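PDB 4O9D: Rik1-associated factor 1 from Schizosaccharomyces pombe, which contributes to heterochromatin formation as a component of the Clr4 methyltransferase complex, which methylates histone H3. Local coordinates for residues 130-135 / 147-152; 180-185 / 202-207. One frame throughout, in Å; residues are numbered along the deposited sequence.

Contact 1. Residues 130-135 / 147-152; sequences TDYIHK and ACKNGY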
ATOM      1  N   THR A 130      16.965  -2.328  12.239  1.00 31.62           N
ATOM      2  CA  THR A 130      17.767  -3.543  12.266  1.00 31.62           C
ATOM      3  C   THR A 130      17.120  -4.703  11.487  1.00 33.76           C
ATOM      4  O   THR A 130      17.637  -5.827  11.470  1.00 33.94           O
ATOM      5  CB  THR A 130      18.041  -3.950  13.724  1.00 32.67           C
ATOM      6  OG1 THR A 130      16.795  -4.131  14.418  1.00 29.06           O
ATOM      7  CG2 THR A 130      18.847  -2.846  14.421  1.00 35.33           C
ATOM      8  N   ASP A 131      15.997  -4.439  10.823  1.00 28.10           N
ATOM      9  CA  ASP A 131      15.341  -5.487  10.041  1.00 29.01           C
ATOM     10  C   ASP A 131      14.550  -4.801   8.904  1.00 28.72           C
ATOM     11  O   ASP A 131      14.558  -3.568   8.790  1.00 25.02           O
ATOM     12  CB  ASP A 131      14.437  -6.330  10.960  1.00 26.65           C
ATOM     13  CG  ASP A 131      14.244  -7.772  10.476  1.00 33.38           C
ATOM     14  OD1 ASP A 131      14.548  -8.107   9.313  1.00 30.91           O
ATOM     15  OD2 ASP A 131      13.757  -8.591  11.288  1.00 32.29           O
ATOM     16  N   TYR A 132      13.918  -5.593   8.052  1.00 27.10           N
ATOM     17  CA  TYR A 132      13.221  -5.053   6.880  1.00 29.08           C
ATOM     18  C   TYR A 132      12.318  -3.885   7.247  1.00 23.03           C
ATOM     19  O   TYR A 132      11.664  -3.883   8.304  1.00 23.95           O
ATOM     20  CB  TYR A 132      12.321  -6.101   6.235  1.00 31.03           C
ATOM     21  CG  TYR A 132      13.006  -7.353   5.747  1.00 35.65           C
ATOM     22  CD1 TYR A 132      14.382  -7.406   5.587  1.00 31.88           C
ATOM     23  CD2 TYR A 132      12.258  -8.482   5.419  1.00 36.76           C
ATOM     24  CE1 TYR A 132      14.998  -8.554   5.127  1.00 34.33           C
ATOM     25  CE2 TYR A 132      12.870  -9.638   4.974  1.00 38.01           C
ATOM     26  CZ  TYR A 132      14.240  -9.664   4.831  1.00 37.49           C
ATOM     27  OH  TYR A 132      14.848 -10.807   4.367  1.00 44.39           O
ATOM     28  N   ILE A 133      12.295  -2.886   6.373  1.00 24.18           N
ATOM     29  CA  ILE A 133      11.221  -1.900   6.395  1.00 23.06           C
ATOM     30  C   ILE A 133       9.985  -2.564   5.777  1.00 23.95           C
ATOM     31  O   ILE A 133      10.086  -3.155   4.704  1.00 23.10           O
ATOM     32  CB  ILE A 133      11.584  -0.659   5.581  1.00 24.65           C
ATOM     33  CG1 ILE A 133      12.945  -0.097   6.046  1.00 26.49           C
ATOM     34  CG2 ILE A 133      10.474   0.404   5.717  1.00 20.01           C
ATOM     35  CD1 ILE A 133      13.046   0.197   7.577  1.00 23.53           C
ATOM     36  N   HIS A 134       8.833  -2.469   6.437  1.00 22.29           N
ATOM     37  CA  HIS A 134       7.575  -3.024   5.862  1.00 27.51           C
ATOM     38  C   HIS A 134       6.544  -2.002   5.335  1.00 24.56           C
ATOM     39  O   HIS A 134       5.767  -2.327   4.440  1.00 23.80           O
ATOM     40  CB  HIS A 134       6.863  -3.918   6.904  1.00 25.27           C
ATOM     41  CG  HIS A 134       7.445  -5.295   7.027  1.00 29.31           C
ATOM     42  ND1 HIS A 134       7.182  -6.124   8.099  1.00 31.69           N
ATOM     43  CD2 HIS A 134       8.268  -5.995   6.207  1.00 28.33           C
ATOM     44  CE1 HIS A 134       7.793  -7.283   7.918  1.00 27.74           C
ATOM     45  NE2 HIS A 134       8.467  -7.225   6.783  1.00 30.85           N
ATOM     46  N   LYS A 135       6.473  -0.806   5.921  1.00 23.77           N
ATOM     47  CA  LYS A 135       5.469   0.194   5.481  1.00 24.51           C
ATOM     48  C   LYS A 135       5.896   1.623   5.758  1.00 25.73           C
ATOM     49  O   LYS A 135       6.657   1.885   6.698  1.00 24.38           O
ATOM     50  CB  LYS A 135       4.117  -0.016   6.170  1.00 24.56           C
ATOM     51  CG  LYS A 135       2.909   0.427   5.317  1.00 22.55           C
ATOM     52  CD  LYS A 135       2.588  -0.557   4.202  1.00 26.32           C
ATOM     53  CE  LYS A 135       1.366  -0.087   3.387  1.00 29.48           C
ATOM     54  NZ  LYS A 135       1.557   1.296   2.827  1.00 31.24           N
ATOM     55  N   ALA A 147       7.294   1.634   9.540  1.00 20.02           N
ATOM     56  CA  ALA A 147       7.012   0.404  10.275  1.00 20.02           C
ATOM     57  C   ALA A 147       8.067  -0.646   9.947  1.00 22.01           C
ATOM     58  O   ALA A 147       8.265  -1.016   8.790  1.00 24.58           O
ATOM     59  CB  ALA A 147       5.580  -0.113   9.988  1.00 20.20           C
ATOM     60  N   CYS A 148       8.737  -1.138  10.985  1.00 24.24           N
ATOM     61  CA  CYS A 148       9.889  -2.015  10.797  1.00 22.04           C
ATOM     62  C   CYS A 148       9.619  -3.421  11.331  1.00 21.67           C
ATOM     63  O   CYS A 148       8.913  -3.602  12.329  1.00 23.46           O
ATOM     64  CB  CYS A 148      11.126  -1.407  11.484  1.00 20.73           C
ATOM     65  SG  CYS A 148      12.601  -2.454  11.374  1.00 26.87           S
ATOM     66  N   LYS A 149      10.208  -4.404  10.659  1.00 22.94           N
ATOM     67  CA  LYS A 149      10.080  -5.799  11.030  1.00 25.56           C
ATOM     68  C   LYS A 149      10.601  -6.066  12.443  1.00 28.48           C
ATOM     69  O   LYS A 149      10.158  -7.018  13.093  1.00 26.90           O
ATOM     70  CB  LYS A 149      10.821  -6.668  10.006  1.00 30.83           C
ATOM     71  CG  LYS A 149      10.504  -8.163  10.068  1.00 28.79           C
ATOM     72  CD  LYS A 149      11.066  -8.916   8.861  1.00 30.79           C
ATOM     73  CE  LYS A 149      10.834 -10.416   8.983  1.00 39.55           C
ATOM     74  NZ  LYS A 149      11.155 -11.153   7.716  1.00 40.93           N
ATOM     75  N   ASN A 150      11.521  -5.227  12.932  1.00 27.26           N
ATOM     76  CA  ASN A 150      12.078  -5.441  14.269  1.00 27.43           C
ATOM     77  C   ASN A 150      11.075  -5.133  15.376  1.00 29.12           C
ATOM     78  O   ASN A 150      11.370  -5.326  16.547  1.00 25.22           O
ATOM     79  CB  ASN A 150      13.376  -4.629  14.493  1.00 29.15           C
ATOM     80  CG  ASN A 150      13.147  -3.132  14.499  1.00 27.80           C
ATOM     81  OD1 ASN A 150      12.019  -2.680  14.371  1.00 31.40           O
ATOM     82  ND2 ASN A 150      14.224  -2.351  14.657  1.00 27.52           N
ATOM     83  N   GLY A 151       9.888  -4.649  15.011  1.00 26.46           N
ATOM     84  CA  GLY A 151       8.861  -4.354  15.998  1.00 25.58           C
ATOM     85  C   GLY A 151       8.752  -2.887  16.378  1.00 25.02           C
ATOM     86  O   GLY A 151       7.799  -2.484  17.037  1.00 25.36           O
ATOM     87  N   TYR A 152       9.721  -2.079  15.969  1.00 23.24           N
ATOM     88  CA  TYR A 152       9.633  -0.621  16.146  1.00 23.40           C
ATOM     89  C   TYR A 152       8.904   0.086  14.998  1.00 23.44           C
ATOM     90  O   TYR A 152       9.051  -0.307  13.845  1.00 22.49           O
ATOM     91  CB  TYR A 152      11.052  -0.015  16.195  1.00 23.68           C
ATOM     92  CG  TYR A 152      11.770  -0.285  17.499  1.00 29.84           C
ATOM     93  CD1 TYR A 152      12.102  -1.585  17.874  1.00 26.26           C
ATOM     94  CD2 TYR A 152      12.124   0.762  18.359  1.00 29.13           C
ATOM     95  CE1 TYR A 152      12.775  -1.848  19.081  1.00 33.27           C
ATOM     96  CE2 TYR A 152      12.778   0.507  19.567  1.00 32.53           C
ATOM     97  CZ  TYR A 152      13.103  -0.799  19.916  1.00 35.08           C
ATOM     98  OH  TYR A 152      13.745  -1.059  21.111  1.00 36.12           O
TER
HETATM   99  O   HOH W   1      13.876 -10.789   7.912  1.00 35.09           O

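Contact 2. Residues 180-185 / 202-207; sequences GYSASL and GYDSFH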
ATOM      1  N   GLY A 180       7.809 -10.519  20.428  1.00 26.69           N
ATOM      2  CA  GLY A 180       8.514 -10.685  19.166  1.00 30.55           C
ATOM      3  C   GLY A 180       7.708 -10.321  17.915  1.00 28.79           C
ATOM      4  O   GLY A 180       8.016 -10.822  16.838  1.00 29.17           O
ATOM      5  N   TYR A 181       6.707  -9.446  18.057  1.00 24.51           N
ATOM      6  CA  TYR A 181       5.895  -9.001  16.927  1.00 23.37           C
ATOM      7  C   TYR A 181       6.648  -8.103  15.945  1.00 24.44           C
ATOM      8  O   TYR A 181       7.613  -7.429  16.304  1.00 24.11           O
ATOM      9  CB  TYR A 181       4.644  -8.252  17.409  1.00 26.04           C
ATOM     10  CG  TYR A 181       3.610  -9.113  18.119  1.00 24.67           C
ATOM     11  CD1 TYR A 181       3.684 -10.502  18.099  1.00 30.03           C
ATOM     12  CD2 TYR A 181       2.569  -8.528  18.817  1.00 21.13           C
ATOM     13  CE1 TYR A 181       2.721 -11.283  18.745  1.00 27.12           C
ATOM     14  CE2 TYR A 181       1.626  -9.293  19.475  1.00 25.59           C
ATOM     15  CZ  TYR A 181       1.707 -10.670  19.429  1.00 28.02           C
ATOM     16  OH  TYR A 181       0.762 -11.429  20.088  1.00 32.22           O
ATOM     17  N   SER A 182       6.193  -8.097  14.701  1.00 24.33           N
ATOM     18  CA  SER A 182       6.752  -7.195  13.691  1.00 25.37           C
ATOM     19  C   SER A 182       5.768  -6.065  13.480  1.00 25.52           C
ATOM     20  O   SER A 182       4.564  -6.293  13.526  1.00 25.32           O
ATOM     21  CB  SER A 182       7.005  -7.934  12.392  1.00 24.78           C
ATOM     22  OG  SER A 182       8.106  -8.834  12.540  1.00 33.39           O
ATOM     23  N   ALA A 183       6.269  -4.843  13.308  1.00 20.90           N
ATOM     24  CA  ALA A 183       5.413  -3.730  12.941  1.00 23.26           C
ATOM     25  C   ALA A 183       5.330  -3.750  11.424  1.00 24.61           C
ATOM     26  O   ALA A 183       6.349  -3.559  10.730  1.00 23.35           O
ATOM     27  CB  ALA A 183       5.978  -2.421  13.422  1.00 23.65           C
ATOM     28  N   SER A 184       4.129  -3.980  10.902  1.00 26.78           N
ATOM     29  CA  SER A 184       3.972  -4.156   9.458  1.00 23.27           C
ATOM     30  C   SER A 184       2.967  -3.220   8.764  1.00 25.70           C
ATOM     31  O   SER A 184       2.895  -3.229   7.534  1.00 26.35           O
ATOM     32  CB  SER A 184       3.585  -5.612   9.160  1.00 28.15           C
ATOM     33  OG  SER A 184       4.623  -6.502   9.563  1.00 33.22           O
ATOM     34  N   LEU A 185       2.184  -2.454   9.525  1.00 21.56           N
ATOM     35  CA  LEU A 185       1.216  -1.507   8.949  1.00 22.45           C
ATOM     36  C   LEU A 185       1.326  -0.196   9.682  1.00 20.52           C
ATOM     37  O   LEU A 185       1.563  -0.197  10.888  1.00 21.00           O
ATOM     38  CB  LEU A 185      -0.219  -2.029   9.114  1.00 18.71           C
ATOM     39  CG  LEU A 185      -0.361  -3.454   8.567  1.00 23.60           C
ATOM     40  CD1 LEU A 185      -1.659  -4.102   9.083  1.00 24.64           C
ATOM     41  CD2 LEU A 185      -0.298  -3.408   7.076  1.00 24.53           C
ATOM     42  N   GLY A 202       0.052  -1.490  13.054  1.00 18.38           N
ATOM     43  CA  GLY A 202      -0.483  -2.843  13.047  1.00 21.01           C
ATOM     44  C   GLY A 202       0.674  -3.798  13.134  1.00 21.16           C
ATOM     45  O   GLY A 202       1.679  -3.596  12.451  1.00 18.73           O
ATOM     46  N   TYR A 203       0.537  -4.825  13.979  1.00 18.42           N
ATOM     47  CA  TYR A 203       1.602  -5.798  14.184  1.00 20.68           C
ATOM     48  C   TYR A 203       1.209  -7.198  13.689  1.00 22.43           C
ATOM     49  O   TYR A 203       0.029  -7.583  13.733  1.00 21.51           O
ATOM     50  CB  TYR A 203       1.981  -5.874  15.680  1.00 20.59           C
ATOM     51  CG  TYR A 203       2.485  -4.576  16.277  1.00 19.48           C
ATOM     52  CD1 TYR A 203       1.600  -3.582  16.695  1.00 23.15           C
ATOM     53  CD2 TYR A 203       3.846  -4.356  16.472  1.00 23.78           C
ATOM     54  CE1 TYR A 203       2.063  -2.379  17.265  1.00 22.15           C
ATOM     55  CE2 TYR A 203       4.315  -3.152  17.026  1.00 18.98           C
ATOM     56  CZ  TYR A 203       3.425  -2.186  17.430  1.00 22.99           C
ATOM     57  OH  TYR A 203       3.894  -1.008  17.986  1.00 21.32           O
ATOM     58  N   ASP A 204       2.196  -7.959  13.234  1.00 20.86           N
ATOM     59  CA  ASP A 204       1.976  -9.359  12.895  1.00 23.09           C
ATOM     60  C   ASP A 204       3.168 -10.167  13.411  1.00 26.89           C
ATOM     61  O   ASP A 204       4.034  -9.611  14.056  1.00 24.34           O
ATOM     62  CB  ASP A 204       1.736  -9.541  11.392  1.00 27.50           C
ATOM     63  CG  ASP A 204       2.898  -9.031  10.523  1.00 33.61           C
ATOM     64  OD1 ASP A 204       4.012  -8.787  11.046  1.00 34.76           O
ATOM     65  OD2 ASP A 204       2.698  -8.911   9.290  1.00 34.15           O
ATOM     66  N   SER A 205       3.209 -11.466  13.148  1.00 33.09           N
ATOM     67  CA  SER A 205       4.236 -12.317  13.736  1.00 37.19           C
ATOM     68  C   SER A 205       4.805 -13.349  12.762  1.00 42.13           C
ATOM     69  O   SER A 205       4.120 -14.281  12.367  1.00 52.06           O
ATOM     70  CB  SER A 205       3.653 -13.045  14.942  1.00 36.94           C
ATOM     71  OG  SER A 205       2.469 -13.741  14.554  1.00 39.42           O
ATOM     72  N   PHE A 206       6.082 -13.206  12.413  1.00 49.84           N
ATOM     73  CA  PHE A 206       6.732 -14.143  11.487  1.00 52.43           C
ATOM     74  C   PHE A 206       7.333 -15.356  12.199  1.00 57.88           C
ATOM     75  O   PHE A 206       7.623 -16.376  11.567  1.00 58.49           O
ATOM     76  CB  PHE A 206       7.831 -13.433  10.699  1.00 54.35           C
ATOM     77  CG  PHE A 206       7.318 -12.375   9.774  1.00 48.23           C
ATOM     78  CD1 PHE A 206       6.998 -11.118  10.254  1.00 42.33           C
ATOM     79  CD2 PHE A 206       7.156 -12.639   8.431  1.00 52.00           C
ATOM     80  CE1 PHE A 206       6.533 -10.143   9.412  1.00 43.31           C
ATOM     81  CE2 PHE A 206       6.690 -11.669   7.577  1.00 47.36           C
ATOM     82  CZ  PHE A 206       6.371 -10.421   8.067  1.00 51.70           C
ATOM     83  N   HIS A 207       7.547 -15.229  13.506  1.00 58.17           N
ATOM     84  CA  HIS A 207       7.988 -16.354  14.325  1.00 60.18           C
ATOM     85  C   HIS A 207       6.813 -17.304  14.601  1.00 60.93           C
ATOM     86  O   HIS A 207       6.982 -18.345  15.234  1.00 67.41           O
ATOM     87  CB  HIS A 207       8.615 -15.852  15.637  1.00 61.76           C
ATOM     88  CG  HIS A 207       9.907 -15.111  15.449  1.00 65.80           C
ATOM     89  ND1 HIS A 207      10.507 -14.386  16.460  1.00 66.67           N
ATOM     90  CD2 HIS A 207      10.717 -14.989  14.368  1.00 64.10           C
ATOM     91  CE1 HIS A 207      11.628 -13.848  16.008  1.00 64.40           C
ATOM     92  NE2 HIS A 207      11.779 -14.199  14.743  1.00 68.81           N
TER
HETATM   93  O   HOH W   2       7.688 -11.250  14.015  1.00 40.89           O

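Contact 1. Residues 130-135 / 147-152
Lys149 has the largest share of this contact, its methylene chain running between Asp131 and Tyr132, in the loop leading into strand 133-138, and the ring of His134. With CG anti to the backbone N (chi1 -166°) and the rest of the chain extended, the lysine lies alongside Tyr132, pointing the same way, and brings NZ to 3.6 Å from Tyr132 CE2. Lys149 CB sits over a face of the His134 imidazole in a CH-pi contact, 4.1 Å from the ring centroid. Asp131 crosses the same chain: its OD2 lies 3.5 Å from Lys149 CG, yet the charges do not meet directly. A water joins them instead, donating to Asp131 OD1 and accepting from Lys149 NZ, while OD1 also takes the backbone N of Tyr132 at 2.9 Å. Replacing Asp131 by an alanine is likely to leave the Tyr132 N-H and the water without their shared acceptor, and to remove one wall from the lysine's methylenes. At the far end Asn150 ND2 donates to Thr130 OG1 across 3.1 Å, the hydroxyl lying close to the amide plane.

Behind these side chains stands the backbone. Lys149 N gives a nearly straight bond of 2.8 Å to Tyr132 O, and Ala147 O takes His134 N and, weakly, Lys135 N. Asn150 OD1 accepts from Tyr152 N, an Asx turn overlapping the end of the type I turn from Cys148 to Gly151. Further out, Tyr132 stacks on Phe109, and the Lys135 ammonium forms a salt bridge with Asp94. Two consecutive residues, His134 and Lys135, opposite the single Ala147 make a classic beta bulge, here in the antiparallel pairing of the first two strands of a four-stranded blade in the WD-repeat beta-propeller that forms this part of the protein.

Contact 2. Residues 180-185 / 202-207
Ser184 and Asp204 make the direct side-chain hydrogen bond between strands 182-189 and 198-204: Ser184 OG donates to Asp204 OD1 at 2.8 Å, approaching from above the carboxylate plane (40° out of it). The aspartate's chi1 of 58° sets CG between its own backbone N and carbonyl carbon, turning the carboxylate toward the serine. A second polar link passes through water, which donates to Gly180 O and Ser182 OG and accepts from Phe206 N at 3.0 Å. Ser182 OG is held as well by the backbone O of Lys149 from the preceding blade.

Among the backbone bonds, Ser182 and Asp204 exchange a pair, with Ser182 N only 2.7 Å from Asp204 O. Farther along, Gly202 O receives both Ser184 N and Leu185 N, the mark of a classic beta bulge, and Gly202 N returns a bond to Leu185 O. Glycine suits this site, since a CB would collide with Leu185 CD1.

Apolar packing covers the opposite side from Ser182 and Asp204, where Ala183 CB rests 4.0 Å from Tyr203 CE2. Tyr181 and Tyr203 cross at about a right angle and touch through their CB atoms. On the Ser182 and Asp204 side, by contrast, Phe206 turns its ring edge to Ser182, whose OG lies 3.4 Å from Phe206 CD1.

Gly180 ends helix 174-178 in a Schellman motif, and Ala176 of that helix packs on both Tyr181 and Tyr203. The Tyr203 side chain touches Cys214, Ala216 and Phe218 of strand 214-219, whereas Leu185 reaches Phe236 and Leu239 of strand 235-241, the inner strand of the next blade.

In the fold
Contacts 1 and 2 follow in series along the chain, the first closing before the second opens, and occupy equivalent places in consecutive four-stranded blades: each joins the first two strands of its blade and carries a classic beta bulge. Their centres lie about 9 Å apart. Two probable hydrogen bonds stitch the blades together, Lys149 O to Ser182 OG at 2.8 Å and His134 ND1 to Ser184 OG at 3.0 Å. Phe206 spans the same seam, packing with His134 CE1 3.4 Å from Phe206 CZ and forming a cation-pi interaction with Lys149. Ser184 OG, bonded to Asp204 within contact 2, probably also meets His134 of contact 1, so one hydroxyl touches both blades.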